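Pentalenene synthase (Streptomyces chartreusis NRRL 3882, PDB 6Q4S) probably cyclises (2E,6E)-farnesyl diphosphate, with magnesium as cofactor, to the bicyclic sesquiterpenol 7-epi-alpha-eudesmol with release of diphosphate. Local coordinates at residues R99-T104 with L121-V126; M70-L75 with T140-S145; G147-A152 with I183-D188; D81-S86 with D92-V97. All blocks are in the same frame, centred on the assembly; numbering follows the deposited sequence.

The four contacts lie in one all-helical terpene synthase domain. Along the chain, contact 4 and then contact 1 close inside the loop spanned by contact 2, and contact 3 follows. Contacts 4 and 1 share helix 90-103; contacts 2 and 3 share helix 136-161. The centres of contacts 2 and 3 lie about 7 Å apart, tied by R141 and S145 to D188, while those of contacts 1 and 2 are about 9 Å apart and meet through W123 on W72. Contact 4 sits farther out, its centre about 19 Å from those of contacts 2 and 3. An aromatic core thus leads outward to the aspartate-rich loop, and each contact also touches the second subunit.

Contact 1. Residues R99-T104 with L121-V126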
loop_
_atom_site.group_PDB
_atom_site.type_symbol
_atom_site.label_atom_id
_atom_site.label_comp_id
_atom_site.label_asym_id
_atom_site.label_seq_id
_atom_site.Cartn_x
_atom_site.Cartn_y
_atom_site.Cartn_z
ATOM N N ARG A 99 -5.617 -4.420 10.593
ATOM C CA ARG A 99 -4.315 -4.712 9.941
ATOM C C ARG A 99 -4.339 -5.942 9.079
ATOM O O ARG A 99 -3.617 -5.988 8.097
ATOM C CB ARG A 99 -3.202 -4.811 10.994
ATOM C CG ARG A 99 -2.960 -3.428 11.565
ATOM C CD ARG A 99 -1.908 -3.314 12.646
ATOM N NE ARG A 99 -1.772 -1.908 13.067
ATOM C CZ ARG A 99 -0.724 -1.429 13.755
ATOM N NH1 ARG A 99 0.269 -2.241 14.117
ATOM N NH2 ARG A 99 -0.676 -0.156 14.064
ATOM N N GLU A 100 -5.154 -6.952 9.419
ATOM C CA GLU A 100 -5.360 -8.119 8.539
ATOM C C GLU A 100 -6.076 -7.662 7.292
ATOM O O GLU A 100 -5.678 -8.001 6.178
ATOM C CB GLU A 100 -6.157 -9.261 9.259
ATOM C CG GLU A 100 -6.320 -10.504 8.416
ATOM C CD GLU A 100 -5.013 -11.236 8.199
ATOM O OE1 GLU A 100 -4.660 -11.602 7.058
ATOM O OE2 GLU A 100 -4.310 -11.479 9.209
ATOM N N LEU A 101 -7.044 -6.781 7.421
ATOM C CA LEU A 101 -7.703 -6.213 6.238
ATOM C C LEU A 101 -6.749 -5.373 5.374
ATOM O O LEU A 101 -6.822 -5.355 4.127
ATOM C CB LEU A 101 -8.917 -5.423 6.674
ATOM C CG LEU A 101 -9.997 -6.099 7.553
ATOM C CD1 LEU A 101 -11.070 -5.054 7.890
ATOM C CD2 LEU A 101 -10.570 -7.261 6.798
ATOM N N ILE A 102 -5.784 -4.732 6.016
ATOM C CA ILE A 102 -4.811 -3.949 5.294
ATOM C C ILE A 102 -3.872 -4.870 4.490
ATOM O O ILE A 102 -3.528 -4.561 3.350
ATOM C CB ILE A 102 -3.971 -3.024 6.242
ATOM C CG1 ILE A 102 -4.882 -1.930 6.768
ATOM C CG2 ILE A 102 -2.777 -2.393 5.501
ATOM C CD1 ILE A 102 -4.307 -1.095 7.904
ATOM N N VAL A 103 -3.437 -5.985 5.044
ATOM C CA VAL A 103 -2.436 -6.778 4.307
ATOM C C VAL A 103 -3.046 -7.673 3.249
ATOM O O VAL A 103 -2.354 -8.146 2.407
ATOM C CB VAL A 103 -1.542 -7.586 5.239
ATOM C CG1 VAL A 103 -0.821 -6.677 6.209
ATOM C CG2 VAL A 103 -2.273 -8.603 6.049
ATOM N N THR A 104 -4.363 -7.880 3.259
ATOM C CA THR A 104 -5.009 -8.832 2.324
ATOM C C THR A 104 -4.756 -8.398 0.897
ATOM O O THR A 104 -4.390 -9.228 0.061
ATOM C CB THR A 104 -6.499 -9.017 2.706
ATOM O OG1 THR A 104 -6.567 -9.819 3.888
ATOM C CG2 THR A 104 -7.323 -9.641 1.619
ATOM N N LEU A 121 -12.163 -13.315 6.574
ATOM C CA LEU A 121 -12.482 -14.306 5.546
ATOM C C LEU A 121 -13.337 -13.740 4.445
ATOM O O LEU A 121 -13.094 -14.039 3.284
ATOM C CB LEU A 121 -13.176 -15.526 6.188
ATOM C CG LEU A 121 -12.249 -16.283 7.175
ATOM C CD1 LEU A 121 -13.107 -17.088 8.161
ATOM C CD2 LEU A 121 -11.235 -17.176 6.468
ATOM N N ALA A 122 -14.321 -12.926 4.803
ATOM C CA ALA A 122 -15.173 -12.250 3.843
ATOM C C ALA A 122 -14.353 -11.363 2.968
ATOM O O ALA A 122 -14.496 -11.386 1.741
ATOM C CB ALA A 122 -16.268 -11.468 4.519
ATOM N N TRP A 123 -13.483 -10.563 3.579
ATOM C CA TRP A 123 -12.622 -9.702 2.777
ATOM C C TRP A 123 -11.644 -10.465 1.922
ATOM O O TRP A 123 -11.435 -10.092 0.776
ATOM C CB TRP A 123 -11.927 -8.658 3.674
ATOM C CG TRP A 123 -11.003 -7.702 3.000
ATOM C CD1 TRP A 123 -9.721 -7.445 3.409
ATOM C CD2 TRP A 123 -11.222 -6.862 1.834
ATOM N NE1 TRP A 123 -9.157 -6.485 2.610
ATOM C CE2 TRP A 123 -10.041 -6.121 1.631
ATOM C CE3 TRP A 123 -12.287 -6.656 0.965
ATOM C CZ2 TRP A 123 -9.877 -5.201 0.568
ATOM C CZ3 TRP A 123 -12.129 -5.737 -0.093
ATOM C CH2 TRP A 123 -10.919 -5.038 -0.293
ATOM N N ALA A 124 -11.023 -11.526 2.414
ATOM C CA ALA A 124 -10.155 -12.270 1.499
ATOM C C ALA A 124 -10.897 -12.708 0.233
ATOM O O ALA A 124 -10.316 -12.703 -0.895
ATOM C CB ALA A 124 -9.510 -13.450 2.171
ATOM N N GLU A 125 -12.178 -13.056 0.389
ATOM C CA GLU A 125 -13.011 -13.441 -0.765
ATOM C C GLU A 125 -13.271 -12.286 -1.691
ATOM O O GLU A 125 -12.998 -12.417 -2.853
ATOM C CB GLU A 125 -14.361 -14.073 -0.332
ATOM C CG GLU A 125 -15.221 -14.464 -1.551
ATOM C CD GLU A 125 -16.674 -14.780 -1.193
ATOM O OE1 GLU A 125 -16.852 -15.847 -0.571
ATOM O OE2 GLU A 125 -17.583 -13.955 -1.523
ATOM N N VAL A 126 -13.715 -11.153 -1.136
ATOM C CA VAL A 126 -14.103 -9.995 -1.907
ATOM C C VAL A 126 -12.965 -9.442 -2.682
ATOM O O VAL A 126 -13.154 -9.039 -3.834
ATOM C CB VAL A 126 -14.837 -8.935 -1.049
ATOM C CG1 VAL A 126 -14.956 -7.559 -1.685
ATOM C CG2 VAL A 126 -16.190 -9.466 -0.623
#
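W123 sends its indole N-H toward the later part of helix 90-103, where L101 O accepts it, joining that helix to helix 118-131 of the all-alpha class I terpene synthase fold. The polar part of the contact is this one bond, NE1 to L101 O at 3.0 Å. It is bent at the hydrogen (145°), and the donor lies in the carbonyl plane on a lone pair (C=O...N 123°). The same oxygen also accepts W146 NE1 from helix 136-161. The residue four places on, P105, has no N-H to offer it, and the two indoles satisfy a buried backbone carbonyl.

The remaining touches are apolar. L101 CD2 lies against the pyrrole side of the indole, 3.5 Å from W123 CD1, and also meets W123 CB at 3.7 Å. T104 CB approaches the same CD1 obliquely at 3.7 Å, its side chain running past the indole in the opposite direction. With CG opposite the backbone N (chi1 180°), the W123 ring reaches between these two residues. A phenylalanine here would probably leave L101 O with one indole donor fewer and open a gap beside T104. Next to the indole, T104 CG2 also meets the backbone of A124, 3.9 Å from its CA.

Contact 2. Residues M70-L75 with T140-S145; sequences MNWFSL and TRFAAS
W72 and F142 both hold CG opposite the backbone N (chi1 -177° and 179°), and these extended side chains approach from opposite directions to bridge two helices whose nearest CA atoms, those of the same two residues, stand 13.4 Å apart. The meeting is confined to the far ends of the rings. W72 CZ2 comes to the edge of the phenyl ring, close to its plane, 3.6 Å from F142 CZ and 3.7 Å from F142 CE2. W72 CH2 follows more loosely, 4.0 Å from CE2 of F142. The planes are inclined at 49°, an oblique pairing, and the interaction is one of dispersion between buried carbons.

Neighbouring rings continue the packing. W123 and W146 meet W72; W127, W138 and W146 meet F142, which places W146 against both partners. Polar groups occupy other sides of the helices. S74 OG turns back on its own helix to donate to N71 O at 2.6 Å, and N71 OD1 is bonded to H26 of helix 19-32. R141 forms salt bridges with E191 and D188 of helix 183-194, while T140 OG1 is bonded to R148 of the second subunit.

Helix 63-79 and helix 136-161 are therefore spaced by aromatic side chains, with little surface shared directly between the two segments. The arrangement belongs to the aromatic interior of the terpene synthase alpha-helical bundle, away from the metal and substrate sites.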
loop_
_atom_site.group_PDB
_atom_site.type_symbol
_atom_site.label_atom_id
_atom_site.label_comp_id
_atom_site.label_asym_id
_atom_site.label_seq_id
_atom_site.Cartn_x
_atom_site.Cartn_y
_atom_site.Cartn_z
ATOM N N MET A 70 -21.749 -4.542 -3.237
ATOM C CA MET A 70 -22.555 -4.504 -2.059
ATOM C C MET A 70 -21.918 -5.307 -0.940
ATOM O O MET A 70 -21.960 -4.910 0.234
ATOM C CB MET A 70 -23.955 -5.034 -2.286
ATOM C CG MET A 70 -24.724 -4.218 -3.345
ATOM S SD MET A 70 -26.370 -4.939 -3.565
ATOM C CE MET A 70 -27.032 -3.588 -4.559
ATOM N N ASN A 71 -21.360 -6.470 -1.287
ATOM C CA ASN A 71 -20.754 -7.268 -0.272
ATOM C C ASN A 71 -19.582 -6.424 0.421
ATOM O O ASN A 71 -19.477 -6.349 1.655
ATOM C CB ASN A 71 -20.243 -8.602 -0.865
ATOM C CG ASN A 71 -21.366 -9.515 -1.352
ATOM O OD1 ASN A 71 -22.535 -9.387 -0.960
ATOM N ND2 ASN A 71 -20.965 -10.537 -2.095
ATOM N N TRP A 72 -18.717 -5.903 -0.394
ATOM C CA TRP A 72 -17.650 -5.007 0.065
ATOM C C TRP A 72 -18.129 -3.837 0.922
ATOM O O TRP A 72 -17.690 -3.677 2.051
ATOM C CB TRP A 72 -16.970 -4.458 -1.115
ATOM C CG TRP A 72 -15.833 -3.596 -0.825
ATOM C CD1 TRP A 72 -14.863 -3.775 0.107
ATOM C CD2 TRP A 72 -15.540 -2.414 -1.493
ATOM N NE1 TRP A 72 -13.949 -2.755 0.051
ATOM C CE2 TRP A 72 -14.354 -1.883 -0.914
ATOM C CE3 TRP A 72 -16.173 -1.708 -2.509
ATOM C CZ2 TRP A 72 -13.751 -0.734 -1.403
ATOM C CZ3 TRP A 72 -15.615 -0.573 -2.956
ATOM C CH2 TRP A 72 -14.409 -0.080 -2.412
ATOM N N PHE A 73 -19.084 -3.081 0.392
ATOM C CA PHE A 73 -19.762 -2.062 1.146
ATOM C C PHE A 73 -20.127 -2.521 2.555
ATOM O O PHE A 73 -19.949 -1.778 3.489
ATOM C CB PHE A 73 -21.062 -1.643 0.464
ATOM C CG PHE A 73 -21.097 -0.247 -0.012
ATOM C CD1 PHE A 73 -21.632 0.735 0.777
ATOM C CD2 PHE A 73 -20.709 0.081 -1.301
ATOM C CE1 PHE A 73 -21.716 2.033 0.328
ATOM C CE2 PHE A 73 -20.842 1.382 -1.788
ATOM C CZ PHE A 73 -21.314 2.351 -0.970
ATOM N N SER A 74 -20.698 -3.710 2.700
ATOM C CA SER A 74 -21.108 -4.146 3.974
ATOM C C SER A 74 -19.939 -4.323 4.974
ATOM O O SER A 74 -20.188 -4.207 6.182
ATOM C CB SER A 74 -21.942 -5.454 3.917
ATOM O OG SER A 74 -21.166 -6.586 3.588
ATOM N N LEU A 75 -18.731 -4.651 4.469
ATOM C CA LEU A 75 -17.574 -5.018 5.316
ATOM C C LEU A 75 -17.190 -3.864 6.181
ATOM O O LEU A 75 -17.090 -4.011 7.384
ATOM C CB LEU A 75 -16.332 -5.480 4.506
ATOM C CG LEU A 75 -16.631 -6.785 3.826
ATOM C CD1 LEU A 75 -15.494 -7.296 2.981
ATOM C CD2 LEU A 75 -17.080 -7.814 4.826
ATOM N N THR A 140 -2.090 -1.521 -6.496
ATOM C CA THR A 140 -1.191 -0.760 -5.591
ATOM C C THR A 140 -1.849 0.509 -5.082
ATOM O O THR A 140 -1.833 0.776 -3.904
ATOM C CB THR A 140 0.082 -0.395 -6.330
ATOM O OG1 THR A 140 0.838 -1.595 -6.520
ATOM C CG2 THR A 140 0.910 0.626 -5.595
ATOM N N ARG A 141 -2.435 1.264 -6.005
ATOM C CA ARG A 141 -3.175 2.450 -5.668
ATOM C C ARG A 141 -4.332 2.140 -4.698
ATOM O O ARG A 141 -4.460 2.823 -3.679
ATOM C CB ARG A 141 -3.641 3.172 -6.938
ATOM C CG ARG A 141 -4.691 4.253 -6.696
ATOM C CD ARG A 141 -4.637 5.377 -7.725
ATOM N NE ARG A 141 -4.811 4.910 -9.099
ATOM C CZ ARG A 141 -5.954 4.532 -9.676
ATOM N NH1 ARG A 141 -5.929 4.089 -10.963
ATOM N NH2 ARG A 141 -7.104 4.537 -9.016
ATOM N N PHE A 142 -5.157 1.135 -5.017
ATOM C CA PHE A 142 -6.266 0.711 -4.157
ATOM C C PHE A 142 -5.744 0.322 -2.771
ATOM O O PHE A 142 -6.281 0.723 -1.712
ATOM C CB PHE A 142 -7.093 -0.432 -4.736
ATOM C CG PHE A 142 -8.222 -0.859 -3.809
ATOM C CD1 PHE A 142 -8.010 -1.758 -2.778
ATOM C CD2 PHE A 142 -9.457 -0.317 -3.939
ATOM C CE1 PHE A 142 -9.016 -2.069 -1.863
ATOM C CE2 PHE A 142 -10.494 -0.646 -3.080
ATOM C CZ PHE A 142 -10.279 -1.529 -2.028
ATOM N N ALA A 143 -4.691 -0.460 -2.773
ATOM C CA ALA A 143 -4.182 -1.014 -1.550
ATOM C C ALA A 143 -3.707 0.102 -0.602
ATOM O O ALA A 143 -3.919 0.065 0.610
ATOM C CB ALA A 143 -3.049 -1.981 -1.829
ATOM N N ALA A 144 -3.058 1.095 -1.148
ATOM C CA ALA A 144 -2.611 2.170 -0.250
ATOM C C ALA A 144 -3.812 3.020 0.177
ATOM O O ALA A 144 -3.888 3.384 1.302
ATOM C CB ALA A 144 -1.565 3.016 -0.948
ATOM N N SER A 145 -4.745 3.345 -0.720
ATOM C CA SER A 145 -5.928 4.122 -0.344
ATOM C C SER A 145 -6.726 3.451 0.816
ATOM O O SER A 145 -7.044 4.066 1.840
ATOM C CB SER A 145 -6.863 4.338 -1.557
ATOM O OG SER A 145 -6.322 5.152 -2.569
#

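Contact 3. Residues G147-A152 with I183-D188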
loop_
_atom_site.group_PDB
_atom_site.type_symbol
_atom_site.label_atom_id
_atom_site.label_comp_id
_atom_site.label_asym_id
_atom_site.label_seq_id
_atom_site.Cartn_x
_atom_site.Cartn_y
_atom_site.Cartn_z
ATOM N N GLY A 147 -5.656 1.030 2.829
ATOM C CA GLY A 147 -4.772 1.033 3.999
ATOM C C GLY A 147 -4.754 2.329 4.780
ATOM O O GLY A 147 -4.862 2.309 6.020
ATOM N N ARG A 148 -4.644 3.449 4.081
ATOM C CA ARG A 148 -4.662 4.774 4.766
ATOM C C ARG A 148 -6.001 4.968 5.515
ATOM O O ARG A 148 -6.022 5.389 6.666
ATOM C CB ARG A 148 -4.452 5.919 3.773
ATOM C CG ARG A 148 -3.066 5.983 3.153
ATOM C CD ARG A 148 -2.889 7.191 2.262
ATOM N NE ARG A 148 -1.544 7.056 1.592
ATOM C CZ ARG A 148 -1.342 6.686 0.355
ATOM N NH1 ARG A 148 -2.393 6.529 -0.467
ATOM N NH2 ARG A 148 -0.090 6.491 -0.072
ATOM N N PHE A 149 -7.102 4.547 4.885
ATOM C CA PHE A 149 -8.411 4.575 5.466
ATOM C C PHE A 149 -8.470 3.773 6.752
ATOM O O PHE A 149 -9.008 4.222 7.793
ATOM C CB PHE A 149 -9.497 4.093 4.447
ATOM C CG PHE A 149 -10.748 3.643 5.095
ATOM C CD1 PHE A 149 -11.546 4.559 5.761
ATOM C CD2 PHE A 149 -11.113 2.297 5.112
ATOM C CE1 PHE A 149 -12.745 4.162 6.340
ATOM C CE2 PHE A 149 -12.272 1.879 5.742
ATOM C CZ PHE A 149 -13.100 2.853 6.364
ATOM N N LEU A 150 -7.973 2.555 6.700
ATOM C CA LEU A 150 -8.114 1.716 7.837
ATOM C C LEU A 150 -7.225 2.137 9.033
ATOM O O LEU A 150 -7.643 1.964 10.181
ATOM C CB LEU A 150 -7.870 0.280 7.490
ATOM C CG LEU A 150 -9.051 -0.438 6.754
ATOM C CD1 LEU A 150 -8.552 -1.759 6.231
ATOM C CD2 LEU A 150 -10.248 -0.687 7.682
ATOM N N VAL A 151 -6.030 2.651 8.735
ATOM C CA VAL A 151 -5.172 3.203 9.761
ATOM C C VAL A 151 -5.894 4.359 10.497
ATOM O O VAL A 151 -5.939 4.396 11.732
ATOM C CB VAL A 151 -3.841 3.689 9.190
ATOM C CG1 VAL A 151 -3.057 4.488 10.273
ATOM C CG2 VAL A 151 -2.981 2.487 8.699
ATOM N N ALA A 152 -6.454 5.269 9.713
ATOM C CA ALA A 152 -7.187 6.386 10.211
ATOM C C ALA A 152 -8.394 5.909 11.017
ATOM O O ALA A 152 -8.693 6.498 12.073
ATOM C CB ALA A 152 -7.597 7.268 9.089
ATOM N N ILE A 183 -12.882 7.827 0.997
ATOM C CA ILE A 183 -13.424 8.093 -0.303
ATOM C C ILE A 183 -12.380 7.872 -1.400
ATOM O O ILE A 183 -12.726 7.675 -2.559
ATOM C CB ILE A 183 -13.956 9.546 -0.334
ATOM C CG1 ILE A 183 -15.317 9.601 0.343
ATOM C CG2 ILE A 183 -14.087 10.083 -1.726
ATOM C CD1 ILE A 183 -16.386 8.661 -0.240
ATOM N N HIS A 184 -11.088 7.963 -1.078
ATOM C CA HIS A 184 -10.091 7.712 -2.099
ATOM C C HIS A 184 -10.240 6.277 -2.679
ATOM O O HIS A 184 -10.218 6.101 -3.910
ATOM C CB HIS A 184 -8.670 7.943 -1.549
ATOM C CG HIS A 184 -8.369 9.402 -1.330
ATOM N ND1 HIS A 184 -8.861 10.121 -0.258
ATOM C CD2 HIS A 184 -7.650 10.275 -2.071
ATOM C CE1 HIS A 184 -8.454 11.381 -0.366
ATOM N NE2 HIS A 184 -7.710 11.490 -1.451
ATOM N N HIS A 185 -10.324 5.281 -1.799
ATOM C CA HIS A 185 -10.429 3.868 -2.256
ATOM C C HIS A 185 -11.810 3.652 -2.901
ATOM O O HIS A 185 -11.966 2.791 -3.844
ATOM C CB HIS A 185 -10.174 2.837 -1.147
ATOM C CG HIS A 185 -11.147 2.881 -0.021
ATOM N ND1 HIS A 185 -12.413 2.325 -0.089
ATOM C CD2 HIS A 185 -11.009 3.313 1.255
ATOM C CE1 HIS A 185 -13.031 2.483 1.057
ATOM N NE2 HIS A 185 -12.184 3.053 1.897
ATOM N N SER A 186 -12.805 4.402 -2.389
ATOM C CA SER A 186 -14.184 4.333 -2.969
ATOM C C SER A 186 -14.207 4.755 -4.424
ATOM O O SER A 186 -14.886 4.084 -5.247
ATOM C CB SER A 186 -15.197 5.071 -2.098
ATOM O OG SER A 186 -15.122 4.608 -0.765
ATOM N N ILE A 187 -13.486 5.831 -4.745
ATOM C CA ILE A 187 -13.320 6.323 -6.108
ATOM C C ILE A 187 -12.514 5.356 -6.943
ATOM O O ILE A 187 -12.911 5.005 -8.082
ATOM C CB ILE A 187 -12.679 7.711 -6.149
ATOM C CG1 ILE A 187 -13.673 8.761 -5.616
ATOM C CG2 ILE A 187 -12.289 8.105 -7.584
ATOM C CD1 ILE A 187 -12.985 10.002 -5.046
ATOM N N ASP A 188 -11.436 4.828 -6.360
ATOM C CA ASP A 188 -10.604 3.836 -7.055
ATOM C C ASP A 188 -11.482 2.665 -7.550
ATOM O O ASP A 188 -11.278 2.178 -8.637
ATOM C CB ASP A 188 -9.520 3.265 -6.150
ATOM C CG ASP A 188 -8.462 4.282 -5.731
ATOM O OD1 ASP A 188 -8.212 5.284 -6.428
ATOM O OD2 ASP A 188 -7.824 4.036 -4.706
#
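The phenyl ring of F149 carries H185 NE2 over one face, the imidazole nitrogen sitting above the CG-CD2 side, 3.5 Å from F149 CD2 and 3.6 Å from F149 CG. The imidazole plane is tilted 58° from the phenyl plane, an oblique pairing with ring centroids 4.9 Å apart. H185 CD2 stays nearer the root of the phenylalanine, at 3.6 Å from F149 CB, and the histidine therefore leans on the inner part of the side chain. A second aromatic group, W146, meets the imidazole edge-to-face and probably helps to fix its rotation.

The torsion of H185 is the less common one for a helix: CG stands between the backbone N and the carbonyl carbon (chi1 63°), which swings the ring across toward helix 136-161. This part of the class I terpene synthase fold joins helix 136-161 to helix 183-194 and lies close to the probable diphosphate site. The side chain of F149 is about 7 Å from that of R177, a likely substrate-binding residue. An alanine at F149, lacking the phenyl face beneath H185 NE2, is likely to leave the imidazole freer to turn. Farther along helix 183-194, D188 is held by a salt bridge from R212, and its OD2 pairs with S145 OG.

Contact 4. Residues D81-S86 with D92-V97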
loop_
_atom_site.group_PDB
_atom_site.type_symbol
_atom_site.label_atom_id
_atom_site.label_comp_id
_atom_site.label_asym_id
_atom_site.label_seq_id
_atom_site.Cartn_x
_atom_site.Cartn_y
_atom_site.Cartn_z
ATOM N N ASP A 81 -19.158 -3.522 14.446
ATOM C CA ASP A 81 -20.164 -4.430 15.026
ATOM C C ASP A 81 -19.724 -5.921 15.067
ATOM O O ASP A 81 -20.466 -6.768 15.531
ATOM C CB ASP A 81 -21.546 -4.222 14.323
ATOM C CG ASP A 81 -21.986 -2.713 14.282
ATOM O OD1 ASP A 81 -21.312 -1.861 14.900
ATOM O OD2 ASP A 81 -22.982 -2.369 13.623
ATOM N N GLN A 82 -18.511 -6.249 14.640
ATOM C CA GLN A 82 -18.038 -7.634 14.721
ATOM C C GLN A 82 -17.512 -8.020 16.112
ATOM O O GLN A 82 -17.310 -9.210 16.368
ATOM C CB GLN A 82 -16.960 -7.874 13.652
ATOM C CG GLN A 82 -17.478 -7.715 12.226
ATOM C CD GLN A 82 -18.523 -8.786 11.877
ATOM O OE1 GLN A 82 -18.182 -9.931 11.743
ATOM N NE2 GLN A 82 -19.771 -8.400 11.746
ATOM N N PHE A 83 -17.317 -7.008 16.981
ATOM C CA PHE A 83 -16.582 -7.096 18.274
ATOM C C PHE A 83 -17.491 -6.755 19.454
ATOM O O PHE A 83 -18.215 -5.738 19.398
ATOM C CB PHE A 83 -15.388 -6.104 18.291
ATOM C CG PHE A 83 -14.522 -6.217 17.081
ATOM C CD1 PHE A 83 -13.536 -7.163 17.021
ATOM C CD2 PHE A 83 -14.770 -5.441 15.959
ATOM C CE1 PHE A 83 -12.768 -7.311 15.878
ATOM C CE2 PHE A 83 -14.031 -5.611 14.810
ATOM C CZ PHE A 83 -13.019 -6.549 14.775
ATOM N N ASP A 84 -17.432 -7.592 20.504
ATOM C CA ASP A 84 -18.112 -7.342 21.793
ATOM C C ASP A 84 -17.726 -5.934 22.278
ATOM O O ASP A 84 -16.532 -5.640 22.446
ATOM C CB ASP A 84 -17.706 -8.408 22.831
ATOM C CG ASP A 84 -18.612 -8.425 24.061
ATOM O OD1 ASP A 84 -19.818 -8.715 23.900
ATOM O OD2 ASP A 84 -18.119 -8.168 25.187
ATOM N N ALA A 85 -18.730 -5.065 22.447
ATOM C CA ALA A 85 -18.506 -3.614 22.653
ATOM C C ALA A 85 -18.044 -3.266 24.077
ATOM O O ALA A 85 -17.513 -2.168 24.309
ATOM C CB ALA A 85 -19.757 -2.809 22.275
ATOM N N SER A 86 -18.240 -4.209 25.006
ATOM C CA SER A 86 -17.936 -4.016 26.418
ATOM C C SER A 86 -16.608 -4.655 26.874
ATOM O O SER A 86 -16.143 -4.347 27.972
ATOM C CB SER A 86 -19.094 -4.547 27.277
ATOM O OG SER A 86 -19.034 -5.959 27.384
ATOM N N ASP A 92 -7.679 -2.690 20.811
ATOM C CA ASP A 92 -6.597 -3.589 20.371
ATOM C C ASP A 92 -7.062 -4.708 19.425
ATOM O O ASP A 92 -6.370 -5.034 18.467
ATOM C CB ASP A 92 -5.862 -4.271 21.534
ATOM C CG ASP A 92 -5.036 -3.318 22.393
ATOM O OD1 ASP A 92 -4.792 -2.130 22.034
ATOM O OD2 ASP A 92 -4.599 -3.802 23.464
ATOM N N ARG A 93 -8.201 -5.318 19.701
ATOM C CA ARG A 93 -8.735 -6.305 18.777
ATOM C C ARG A 93 -9.110 -5.655 17.429
ATOM O O ARG A 93 -8.809 -6.219 16.411
ATOM C CB ARG A 93 -9.918 -7.062 19.384
ATOM C CG ARG A 93 -10.451 -8.186 18.506
ATOM C CD ARG A 93 -9.393 -9.198 18.075
ATOM N NE ARG A 93 -9.997 -10.279 17.314
ATOM C CZ ARG A 93 -9.350 -11.346 16.870
ATOM N NH1 ARG A 93 -8.046 -11.466 17.068
ATOM N NH2 ARG A 93 -10.005 -12.295 16.193
ATOM N N ILE A 94 -9.707 -4.483 17.436
ATOM C CA ILE A 94 -10.015 -3.743 16.209
ATOM C C ILE A 94 -8.732 -3.471 15.364
ATOM O O ILE A 94 -8.709 -3.765 14.174
ATOM C CB ILE A 94 -10.831 -2.500 16.527
ATOM C CG1 ILE A 94 -12.288 -2.928 16.875
ATOM C CG2 ILE A 94 -10.853 -1.464 15.384
ATOM C CD1 ILE A 94 -13.087 -1.784 17.451
ATOM N N ALA A 95 -7.655 -3.013 16.006
ATOM C CA ALA A 95 -6.422 -2.739 15.304
ATOM C C ALA A 95 -5.890 -3.948 14.691
ATOM O O ALA A 95 -5.349 -3.884 13.587
ATOM C CB ALA A 95 -5.349 -2.151 16.243
ATOM N N GLU A 96 -5.951 -5.058 15.429
ATOM C CA GLU A 96 -5.518 -6.337 14.950
ATOM C C GLU A 96 -6.263 -6.812 13.673
ATOM O O GLU A 96 -5.641 -7.293 12.701
ATOM C CB GLU A 96 -5.568 -7.388 16.074
ATOM C CG GLU A 96 -5.150 -8.775 15.673
ATOM C CD GLU A 96 -5.091 -9.843 16.808
ATOM O OE1 GLU A 96 -5.776 -9.722 17.884
ATOM O OE2 GLU A 96 -4.349 -10.842 16.562
ATOM N N VAL A 97 -7.588 -6.650 13.679
ATOM C CA VAL A 97 -8.387 -7.079 12.561
ATOM C C VAL A 97 -8.217 -6.128 11.395
ATOM O O VAL A 97 -8.058 -6.599 10.272
ATOM C CB VAL A 97 -9.884 -7.236 12.977
ATOM C CG1 VAL A 97 -10.729 -7.509 11.743
ATOM C CG2 VAL A 97 -9.979 -8.371 13.998
#
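R93, whose aliphatic chain rests against F83, directs NH1 to E96 OE1 one turn along helix 90-103, a salt bridge of 3.0 Å whose hydrogen bond is weak. The carboxylate oxygen lies in the guanidinium plane, at its edge. F83 itself belongs to the DDXXD motif, the aspartate-rich metal-binding signature of class I terpene synthases, here on the loop after helix 63-79. In that motif D84 probably binds magnesium, as in a close relative; its poorly ordered side chain accepts a weak bond from S86 OG.

The phenyl ring is the anchor of the loop on the helix. I94 CG1 sits over one face in a CH-pi contact, 3.9 Å from the ring centroid and 20° off the normal. Q82 CB lies against the opposite face, offset toward the rim, and the ring is sandwiched between its own loop neighbour and the helix. R93 CG approaches obliquely at 3.6 Å from F83 CD1; a bend at chi2 (54°) then carries the guanidinium on toward E96, its plane 81° from that of the ring. This anchorage ties one of the variable positions of the motif to helix 90-103, next to the poorly ordered residues D84 to S86. The V97 side chain points against that of F83 and brings CG2 to the ring edge, near its plane, 3.5 Å from F83 CE1.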